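Local coordinates for dihydrofolate reductase, putative (PDB 6DRS), which binds NADP and an antifolate inhibitor, and probably catalyses the NADPH-dependent reduction of dihydrofolate to tetrahydrofolate, at residues P173-G185 with W231-E245. Sequence-based numbering, arbitrary orientation.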
ATOM      1  N   PRO A 173       2.452  -1.116 -17.245  1.00 49.53           N
ATOM      2  CA  PRO A 173       3.729  -1.134 -16.514  1.00 44.71           C
ATOM      3  C   PRO A 173       3.457  -1.381 -15.015  1.00 41.57           C
ATOM      4  O   PRO A 173       2.426  -0.915 -14.461  1.00 39.56           O
ATOM      5  CB  PRO A 173       4.405   0.230 -16.766  1.00 47.00           C
ATOM      6  CG  PRO A 173       3.343   1.092 -17.431  1.00 44.22           C
ATOM      7  CD  PRO A 173       2.345   0.121 -18.035  1.00 46.06           C
ATOM      8  N   VAL A 174       4.324  -2.164 -14.372  1.00 36.72           N
ATOM      9  CA  VAL A 174       4.207  -2.355 -12.931  1.00 35.07           C
ATOM     10  C   VAL A 174       5.451  -1.773 -12.263  1.00 32.44           C
ATOM     11  O   VAL A 174       6.579  -1.941 -12.732  1.00 35.89           O
ATOM     12  CB  VAL A 174       3.938  -3.809 -12.501  1.00 36.01           C
ATOM     13  CG1 VAL A 174       2.799  -4.436 -13.286  1.00 34.96           C
ATOM     14  CG2 VAL A 174       5.190  -4.655 -12.573  1.00 36.07           C
ATOM     15  N   ARG A 175       5.207  -1.032 -11.202  1.00 26.65           N
ATOM     16  CA  ARG A 175       6.268  -0.361 -10.524  1.00 23.36           C
ATOM     17  C   ARG A 175       6.150  -0.743  -9.055  1.00 21.37           C
ATOM     18  O   ARG A 175       5.029  -0.958  -8.558  1.00 20.13           O
ATOM     19  CB  ARG A 175       6.116   1.153 -10.687  1.00 24.95           C
ATOM     20  CG  ARG A 175       5.802   1.540 -12.121  1.00 28.24           C
ATOM     21  CD  ARG A 175       5.216   2.894 -12.390  1.00 29.68           C
ATOM     22  NE  ARG A 175       4.302   3.504 -11.438  1.00 29.17           N
ATOM     23  CZ  ARG A 175       3.948   4.777 -11.563  1.00 27.98           C
ATOM     24  NH1 ARG A 175       3.091   5.329 -10.729  1.00 26.52           N
ATOM     25  NH2 ARG A 175       4.454   5.496 -12.549  1.00 27.69           N
ATOM     26  N   ILE A 176       7.294  -0.797  -8.377  1.00 18.86           N
ATOM     27  CA  ILE A 176       7.277  -1.077  -6.968  1.00 15.89           C
ATOM     28  C   ILE A 176       7.820   0.138  -6.216  1.00 14.97           C
ATOM     29  O   ILE A 176       8.947   0.552  -6.443  1.00 15.54           O
ATOM     30  CB  ILE A 176       8.046  -2.378  -6.653  1.00 15.05           C
ATOM     31  CG1 ILE A 176       7.349  -3.597  -7.257  1.00 15.22           C
ATOM     32  CG2 ILE A 176       8.193  -2.525  -5.150  1.00 14.34           C
ATOM     33  CD1 ILE A 176       8.215  -4.831  -7.322  1.00 15.32           C
ATOM     34  N   VAL A 177       7.009   0.696  -5.314  1.00 13.41           N
ATOM     35  CA  VAL A 177       7.509   1.684  -4.368  1.00 12.62           C
ATOM     36  C   VAL A 177       7.791   0.969  -3.034  1.00 12.85           C
ATOM     37  O   VAL A 177       6.851   0.451  -2.359  1.00 13.08           O
ATOM     38  CB  VAL A 177       6.495   2.828  -4.197  1.00 11.55           C
ATOM     39  CG1 VAL A 177       6.890   3.766  -3.075  1.00 10.20           C
ATOM     40  CG2 VAL A 177       6.319   3.552  -5.525  1.00 11.45           C
ATOM     41  N   MET A 178       9.059   0.896  -2.646  1.00 12.73           N
ATOM     42  CA  MET A 178       9.406   0.006  -1.543  1.00 13.07           C
ATOM     43  C   MET A 178      10.054   0.798  -0.405  1.00 13.44           C
ATOM     44  O   MET A 178      10.972   1.596  -0.648  1.00 13.84           O
ATOM     45  CB  MET A 178      10.352  -1.110  -2.001  1.00 13.36           C
ATOM     46  CG  MET A 178      10.768  -2.022  -0.837  1.00 14.18           C
ATOM     47  SD  MET A 178      11.788  -3.434  -1.314  1.00 16.14           S
ATOM     48  CE  MET A 178      10.671  -4.411  -2.322  1.00 12.90           C
ATOM     49  N   THR A 179       9.568   0.604   0.824  1.00 13.37           N
ATOM     50  CA  THR A 179      10.275   1.112   1.971  1.00 13.75           C
ATOM     51  C   THR A 179      11.137  -0.022   2.543  1.00 14.43           C
ATOM     52  O   THR A 179      10.596  -1.065   2.958  1.00 14.74           O
ATOM     53  CB  THR A 179       9.326   1.615   3.062  1.00 14.06           C
ATOM     54  OG1 THR A 179       8.401   2.564   2.515  1.00 13.55           O
ATOM     55  CG2 THR A 179      10.093   2.210   4.225  1.00 12.75           C
ATOM     56  N   ASN A 180      12.461   0.164   2.533  1.00 15.11           N
ATOM     57  CA  ASN A 180      13.423  -0.771   3.178  1.00 14.18           C
ATOM     58  C   ASN A 180      13.509  -0.450   4.667  1.00 13.84           C
ATOM     59  O   ASN A 180      13.696   0.702   5.050  1.00 13.94           O
ATOM     60  CB  ASN A 180      14.833  -0.705   2.590  1.00 14.02           C
ATOM     61  CG  ASN A 180      14.810  -1.082   1.139  1.00 14.23           C
ATOM     62  OD1 ASN A 180      14.070  -1.985   0.756  1.00 14.64           O
ATOM     63  ND2 ASN A 180      15.518  -0.321   0.327  1.00 15.39           N
ATOM     64  N   VAL A 181      13.343  -1.504   5.468  1.00 14.22           N
ATOM     65  CA  VAL A 181      13.326  -1.415   6.935  1.00 14.12           C
ATOM     66  C   VAL A 181      14.441  -2.324   7.475  1.00 14.91           C
ATOM     67  O   VAL A 181      14.479  -3.515   7.166  1.00 15.26           O
ATOM     68  CB  VAL A 181      11.946  -1.811   7.516  1.00 13.33           C
ATOM     69  CG1 VAL A 181      11.975  -1.886   9.038  1.00 12.85           C
ATOM     70  CG2 VAL A 181      10.852  -0.852   7.061  1.00 12.33           C
ATOM     71  N   GLU A 182      15.336  -1.758   8.267  1.00 15.85           N
ATOM     72  CA  GLU A 182      16.436  -2.509   8.844  1.00 18.23           C
ATOM     73  C   GLU A 182      16.575  -2.164  10.325  1.00 18.31           C
ATOM     74  O   GLU A 182      16.366  -1.014  10.700  1.00 19.50           O
ATOM     75  CB  GLU A 182      17.741  -2.156   8.135  1.00 18.75           C
ATOM     76  CG  GLU A 182      18.052  -3.124   7.022  1.00 21.44           C
ATOM     77  CD  GLU A 182      19.189  -2.716   6.108  1.00 22.48           C
ATOM     78  OE1 GLU A 182      20.057  -1.939   6.557  1.00 23.84           O
ATOM     79  OE2 GLU A 182      19.186  -3.176   4.947  1.00 24.11           O
ATOM     80  N   LYS A 183      16.958  -3.142  11.161  1.00 20.31           N
ATOM     81  CA  LYS A 183      17.286  -2.793  12.577  1.00 20.89           C
ATOM     82  C   LYS A 183      18.636  -2.053  12.612  1.00 22.21           C
ATOM     83  O   LYS A 183      19.511  -2.311  11.766  1.00 22.50           O
ATOM     84  CB  LYS A 183      17.317  -4.062  13.431  1.00 21.89           C
ATOM     85  CG  LYS A 183      15.970  -4.695  13.765  1.00 20.84           C
ATOM     86  CD  LYS A 183      16.077  -5.521  15.031  1.00 23.21           C
ATOM     87  CE  LYS A 183      14.777  -6.075  15.581  1.00 21.60           C
ATOM     88  NZ  LYS A 183      14.456  -7.331  14.876  1.00 23.48           N
ATOM     89  N   LYS A 184      18.805  -1.108  13.547  1.00 26.59           N
ATOM     90  CA  LYS A 184      20.141  -0.519  13.829  1.00 30.73           C
ATOM     91  C   LYS A 184      21.047  -1.629  14.382  1.00 32.57           C
ATOM     92  O   LYS A 184      20.569  -2.509  15.103  1.00 32.68           O
ATOM     93  CB  LYS A 184      20.094   0.590  14.891  1.00 30.40           C
ATOM     94  CG  LYS A 184      18.932   1.570  14.828  1.00 30.60           C
ATOM     95  CD  LYS A 184      19.178   2.748  13.923  1.00 31.86           C
ATOM     96  CE  LYS A 184      19.876   3.891  14.627  1.00 33.71           C
ATOM     97  NZ  LYS A 184      18.920   4.647  15.459  1.00 32.65           N
ATOM     98  N   GLY A 185      22.334  -1.608  14.041  1.00 36.51           N
ATOM     99  CA  GLY A 185      23.291  -2.580  14.619  1.00 38.84           C
ATOM    100  C   GLY A 185      23.316  -2.512  16.144  1.00 40.38           C
ATOM    101  O   GLY A 185      22.959  -1.473  16.723  1.00 36.75           O
ATOM    102  N   TRP A 231      18.895   6.783   3.860  1.00 23.90           N
ATOM    103  CA  TRP A 231      18.494   6.148   5.131  1.00 22.47           C
ATOM    104  C   TRP A 231      18.168   7.239   6.141  1.00 22.88           C
ATOM    105  O   TRP A 231      18.826   8.246   6.156  1.00 23.33           O
ATOM    106  CB  TRP A 231      19.568   5.209   5.698  1.00 20.47           C
ATOM    107  CG  TRP A 231      19.757   3.954   4.909  1.00 19.69           C
ATOM    108  CD1 TRP A 231      20.764   3.719   4.021  1.00 20.54           C
ATOM    109  CD2 TRP A 231      18.935   2.770   4.899  1.00 19.84           C
ATOM    110  NE1 TRP A 231      20.617   2.484   3.446  1.00 20.83           N
ATOM    111  CE2 TRP A 231      19.511   1.870   3.968  1.00 20.66           C
ATOM    112  CE3 TRP A 231      17.792   2.358   5.591  1.00 20.26           C
ATOM    113  CZ2 TRP A 231      18.998   0.595   3.717  1.00 19.88           C
ATOM    114  CZ3 TRP A 231      17.275   1.109   5.332  1.00 20.00           C
ATOM    115  CH2 TRP A 231      17.862   0.245   4.404  1.00 20.40           C
ATOM    116  N   LYS A 232      17.149   7.011   6.956  1.00 23.96           N
ATOM    117  CA  LYS A 232      16.677   7.956   7.971  1.00 27.72           C
ATOM    118  C   LYS A 232      16.400   7.154   9.251  1.00 27.45           C
ATOM    119  O   LYS A 232      15.917   6.025   9.188  1.00 24.35           O
ATOM    120  CB  LYS A 232      15.377   8.608   7.490  1.00 31.99           C
ATOM    121  CG  LYS A 232      15.263   8.792   5.976  1.00 37.69           C
ATOM    122  CD  LYS A 232      13.881   8.519   5.399  1.00 41.11           C
ATOM    123  CE  LYS A 232      12.854   9.533   5.866  1.00 48.10           C
ATOM    124  NZ  LYS A 232      11.477   9.128   5.506  1.00 52.59           N
ATOM    125  N   ASP A 233      16.726   7.709  10.407  1.00 28.71           N
ATOM    126  CA  ASP A 233      16.655   6.916  11.620  1.00 30.23           C
ATOM    127  C   ASP A 233      15.246   7.044  12.180  1.00 30.29           C
ATOM    128  O   ASP A 233      14.742   8.130  12.246  1.00 30.51           O
ATOM    129  CB  ASP A 233      17.718   7.325  12.645  1.00 34.59           C
ATOM    130  CG  ASP A 233      19.089   6.710  12.384  1.00 40.49           C
ATOM    131  OD1 ASP A 233      19.165   5.570  11.847  1.00 41.67           O
ATOM    132  OD2 ASP A 233      20.080   7.372  12.721  1.00 47.29           O
ATOM    133  N   GLU A 234      14.626   5.933  12.544  1.00 31.67           N
ATOM    134  CA  GLU A 234      13.335   5.981  13.202  1.00 33.34           C
ATOM    135  C   GLU A 234      13.381   5.045  14.412  1.00 33.30           C
ATOM    136  O   GLU A 234      12.946   3.907  14.320  1.00 33.32           O
ATOM    137  CB  GLU A 234      12.222   5.590  12.223  1.00 35.50           C
ATOM    138  CG  GLU A 234      12.350   6.216  10.836  1.00 40.62           C
ATOM    139  CD  GLU A 234      11.930   7.681  10.703  1.00 43.20           C
ATOM    140  OE1 GLU A 234      11.292   8.215  11.646  1.00 40.57           O
ATOM    141  OE2 GLU A 234      12.239   8.295   9.647  1.00 45.43           O
ATOM    142  N   GLY A 235      13.936   5.521  15.526  1.00 33.87           N
ATOM    143  CA  GLY A 235      14.009   4.715  16.753  1.00 32.33           C
ATOM    144  C   GLY A 235      15.011   3.583  16.601  1.00 30.78           C
ATOM    145  O   GLY A 235      16.185   3.829  16.376  1.00 31.90           O
ATOM    146  N   GLU A 236      14.543   2.342  16.636  1.00 32.59           N
ATOM    147  CA  GLU A 236      15.434   1.179  16.511  1.00 32.46           C
ATOM    148  C   GLU A 236      15.530   0.685  15.063  1.00 29.57           C
ATOM    149  O   GLU A 236      16.311  -0.253  14.791  1.00 29.66           O
ATOM    150  CB  GLU A 236      14.982   0.043  17.428  1.00 42.05           C
ATOM    151  CG  GLU A 236      15.489   0.204  18.849  1.00 53.58           C
ATOM    152  CD  GLU A 236      14.366   0.413  19.850  1.00 62.81           C
ATOM    153  OE1 GLU A 236      13.229  -0.039  19.564  1.00 68.00           O
ATOM    154  OE2 GLU A 236      14.626   1.023  20.913  1.00 67.16           O
ATOM    155  N   VAL A 237      14.774   1.285  14.139  1.00 23.21           N
ATOM    156  CA  VAL A 237      14.963   0.949  12.748  1.00 20.04           C
ATOM    157  C   VAL A 237      15.577   2.140  12.002  1.00 17.83           C
ATOM    158  O   VAL A 237      15.536   3.255  12.472  1.00 16.55           O
ATOM    159  CB  VAL A 237      13.661   0.458  12.092  1.00 20.56           C
ATOM    160  CG1 VAL A 237      13.253  -0.903  12.634  1.00 20.00           C
ATOM    161  CG2 VAL A 237      12.526   1.475  12.199  1.00 19.69           C
ATOM    162  N   ARG A 238      16.177   1.860  10.856  1.00 17.71           N
ATOM    163  CA  ARG A 238      16.391   2.883   9.823  1.00 18.92           C
ATOM    164  C   ARG A 238      15.572   2.480   8.579  1.00 17.86           C
ATOM    165  O   ARG A 238      15.390   1.278   8.307  1.00 17.23           O
ATOM    166  CB  ARG A 238      17.884   3.170   9.588  1.00 19.12           C
ATOM    167  CG  ARG A 238      18.710   1.974   9.118  1.00 21.54           C
ATOM    168  CD  ARG A 238      20.182   2.145   8.700  1.00 22.96           C
ATOM    169  NE  ARG A 238      20.624   1.082   7.780  1.00 23.36           N
ATOM    170  CZ  ARG A 238      21.657   1.123   6.918  1.00 25.19           C
ATOM    171  NH1 ARG A 238      22.539   2.112   6.929  1.00 26.79           N
ATOM    172  NH2 ARG A 238      21.804   0.160   6.023  1.00 25.36           N
ATOM    173  N   ILE A 239      15.066   3.472   7.829  1.00 17.45           N
ATOM    174  CA  ILE A 239      14.208   3.229   6.638  1.00 17.13           C
ATOM    175  C   ILE A 239      14.681   4.108   5.466  1.00 17.40           C
ATOM    176  O   ILE A 239      15.240   5.196   5.675  1.00 19.17           O
ATOM    177  CB  ILE A 239      12.712   3.475   6.971  1.00 16.21           C
ATOM    178  CG1 ILE A 239      12.428   4.956   7.279  1.00 15.37           C
ATOM    179  CG2 ILE A 239      12.235   2.530   8.076  1.00 15.22           C
ATOM    180  CD1 ILE A 239      10.964   5.361   7.208  1.00 13.95           C
ATOM    181  N   GLN A 240      14.438   3.635   4.250  1.00 16.78           N
ATOM    182  CA  GLN A 240      14.644   4.391   3.026  1.00 16.52           C
ATOM    183  C   GLN A 240      13.588   3.931   2.009  1.00 17.56           C
ATOM    184  O   GLN A 240      13.102   2.773   2.077  1.00 15.97           O
ATOM    185  CB  GLN A 240      16.065   4.233   2.473  1.00 17.22           C
ATOM    186  CG  GLN A 240      16.359   2.822   2.003  1.00 18.44           C
ATOM    187  CD  GLN A 240      17.554   2.619   1.102  1.00 18.87           C
ATOM    188  OE1 GLN A 240      17.692   1.571   0.486  1.00 19.73           O
ATOM    189  NE2 GLN A 240      18.439   3.596   1.024  1.00 18.81           N
ATOM    190  N   MET A 241      13.265   4.820   1.053  1.00 16.65           N
ATOM    191  CA  MET A 241      12.238   4.556   0.039  1.00 16.19           C
ATOM    192  C   MET A 241      12.909   4.480  -1.332  1.00 16.67           C
ATOM    193  O   MET A 241      13.723   5.327  -1.680  1.00 17.11           O
ATOM    194  CB  MET A 241      11.161   5.648   0.067  1.00 16.13           C
ATOM    195  CG  MET A 241      10.169   5.494   1.241  1.00 15.72           C
ATOM    196  SD  MET A 241      10.792   5.970   2.873  1.00 17.89           S
ATOM    197  CE  MET A 241       9.279   6.132   3.819  1.00 16.42           C
ATOM    198  N   VAL A 242      12.613   3.435  -2.090  1.00 15.70           N
ATOM    199  CA  VAL A 242      13.244   3.264  -3.372  1.00 15.88           C
ATOM    200  C   VAL A 242      12.149   2.827  -4.349  1.00 16.92           C
ATOM    201  O   VAL A 242      11.038   2.523  -3.917  1.00 18.37           O
ATOM    202  CB  VAL A 242      14.429   2.269  -3.299  1.00 15.22           C
ATOM    203  CG1 VAL A 242      15.467   2.682  -2.253  1.00 15.01           C
ATOM    204  CG2 VAL A 242      13.953   0.849  -3.019  1.00 16.27           C
ATOM    205  N   GLY A 243      12.427   2.804  -5.645  1.00 15.98           N
ATOM    206  CA  GLY A 243      11.451   2.270  -6.561  1.00 17.07           C
ATOM    207  C   GLY A 243      12.079   1.390  -7.622  1.00 18.80           C
ATOM    208  O   GLY A 243      13.233   1.572  -8.009  1.00 21.29           O
ATOM    209  N   TYR A 244      11.298   0.451  -8.118  1.00 20.44           N
ATOM    210  CA  TYR A 244      11.756  -0.484  -9.110  1.00 21.49           C
ATOM    211  C   TYR A 244      10.727  -0.520 -10.235  1.00 23.26           C
ATOM    212  O   TYR A 244       9.519  -0.558  -9.960  1.00 25.13           O
ATOM    213  CB  TYR A 244      11.841  -1.887  -8.511  1.00 23.86           C
ATOM    214  CG  TYR A 244      12.949  -2.069  -7.509  1.00 25.59           C
ATOM    215  CD1 TYR A 244      14.245  -2.335  -7.921  1.00 26.70           C
ATOM    216  CD2 TYR A 244      12.700  -1.998  -6.147  1.00 26.63           C
ATOM    217  CE1 TYR A 244      15.278  -2.475  -7.008  1.00 26.26           C
ATOM    218  CE2 TYR A 244      13.717  -2.153  -5.223  1.00 26.73           C
ATOM    219  CZ  TYR A 244      15.008  -2.392  -5.657  1.00 26.00           C
ATOM    220  OH  TYR A 244      16.010  -2.557  -4.752  1.00 28.20           O
ATOM    221  N   GLU A 245      11.187  -0.469 -11.480  1.00 23.10           N
ATOM    222  CA  GLU A 245      10.268  -0.614 -12.581  1.00 25.28           C
ATOM    223  C   GLU A 245      10.651  -1.884 -13.324  1.00 25.63           C
ATOM    224  O   GLU A 245      11.830  -2.199 -13.390  1.00 25.79           O
ATOM    225  CB  GLU A 245      10.254   0.634 -13.471  1.00 27.36           C
ATOM    226  CG  GLU A 245      11.420   0.735 -14.439  1.00 31.81           C
ATOM    227  CD  GLU A 245      11.633   2.125 -15.019  1.00 34.69           C
ATOM    228  OE1 GLU A 245      10.677   2.934 -14.943  1.00 34.89           O
ATOM    229  OE2 GLU A 245      12.759   2.410 -15.522  1.00 32.14           O
TER
HETATM  230  O   HOH W   1      16.636  -1.775  -2.062  1.00 34.93           O
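Glu182 OE1 takes two N-H groups of Arg238: NH2 at 2.8 Å, reaching the syn side of the carboxylate, and a weak second bond from NE. The carboxylate meets the edge of the guanidinium, the two planes 25° apart. This salt bridge lies on one face of an antiparallel strand pair, 174-183 with 237-245, part of the central sheet of the dihydrofolate reductase fold, where strand 7-17 flanks 174-183 on its other side. Extended from CG to NE, Arg238 lays CZ over the centre of the Trp231 ring, 3.6 Å above its plane, while Gln240 CG covers the opposite face nearer the rim. The indole is thus sandwiched, and ring atom CH2 of Trp231 touches Asn180 CB at 3.7 Å. Next along the strands, Asn180 ND2 gives a hydrogen bond of 2.9 Å to a lone pair of Gln240 OE1, though the two amide planes are turned 43° apart. A water links Tyr244 OH to Asn180 ND2, the bond to the amide being weak.

On the opposite face, Thr179, whose OG1 bonds Asp40, touches the bound antifolate; Met241 lies alongside Thr179, its CG 3.7 Å from Thr179 OG1, and Val181 CG2 packs on Ile239 CG2. Paired backbone bonds join Ile176 to Tyr244, Met178 to Val242, Asn180 to Gln240 and Glu182 to Arg238. Beyond them, at the type II' turn of the 232-245 hairpin, Lys184 N bonds Glu236 O at 2.9 Å. Bent at chi2, chi3 and chi4 (chi2 -87°), Lys184 makes a long salt bridge to Asp233 and brings NZ to 3.0 Å from Gly235 O, nearly in line with that carbonyl.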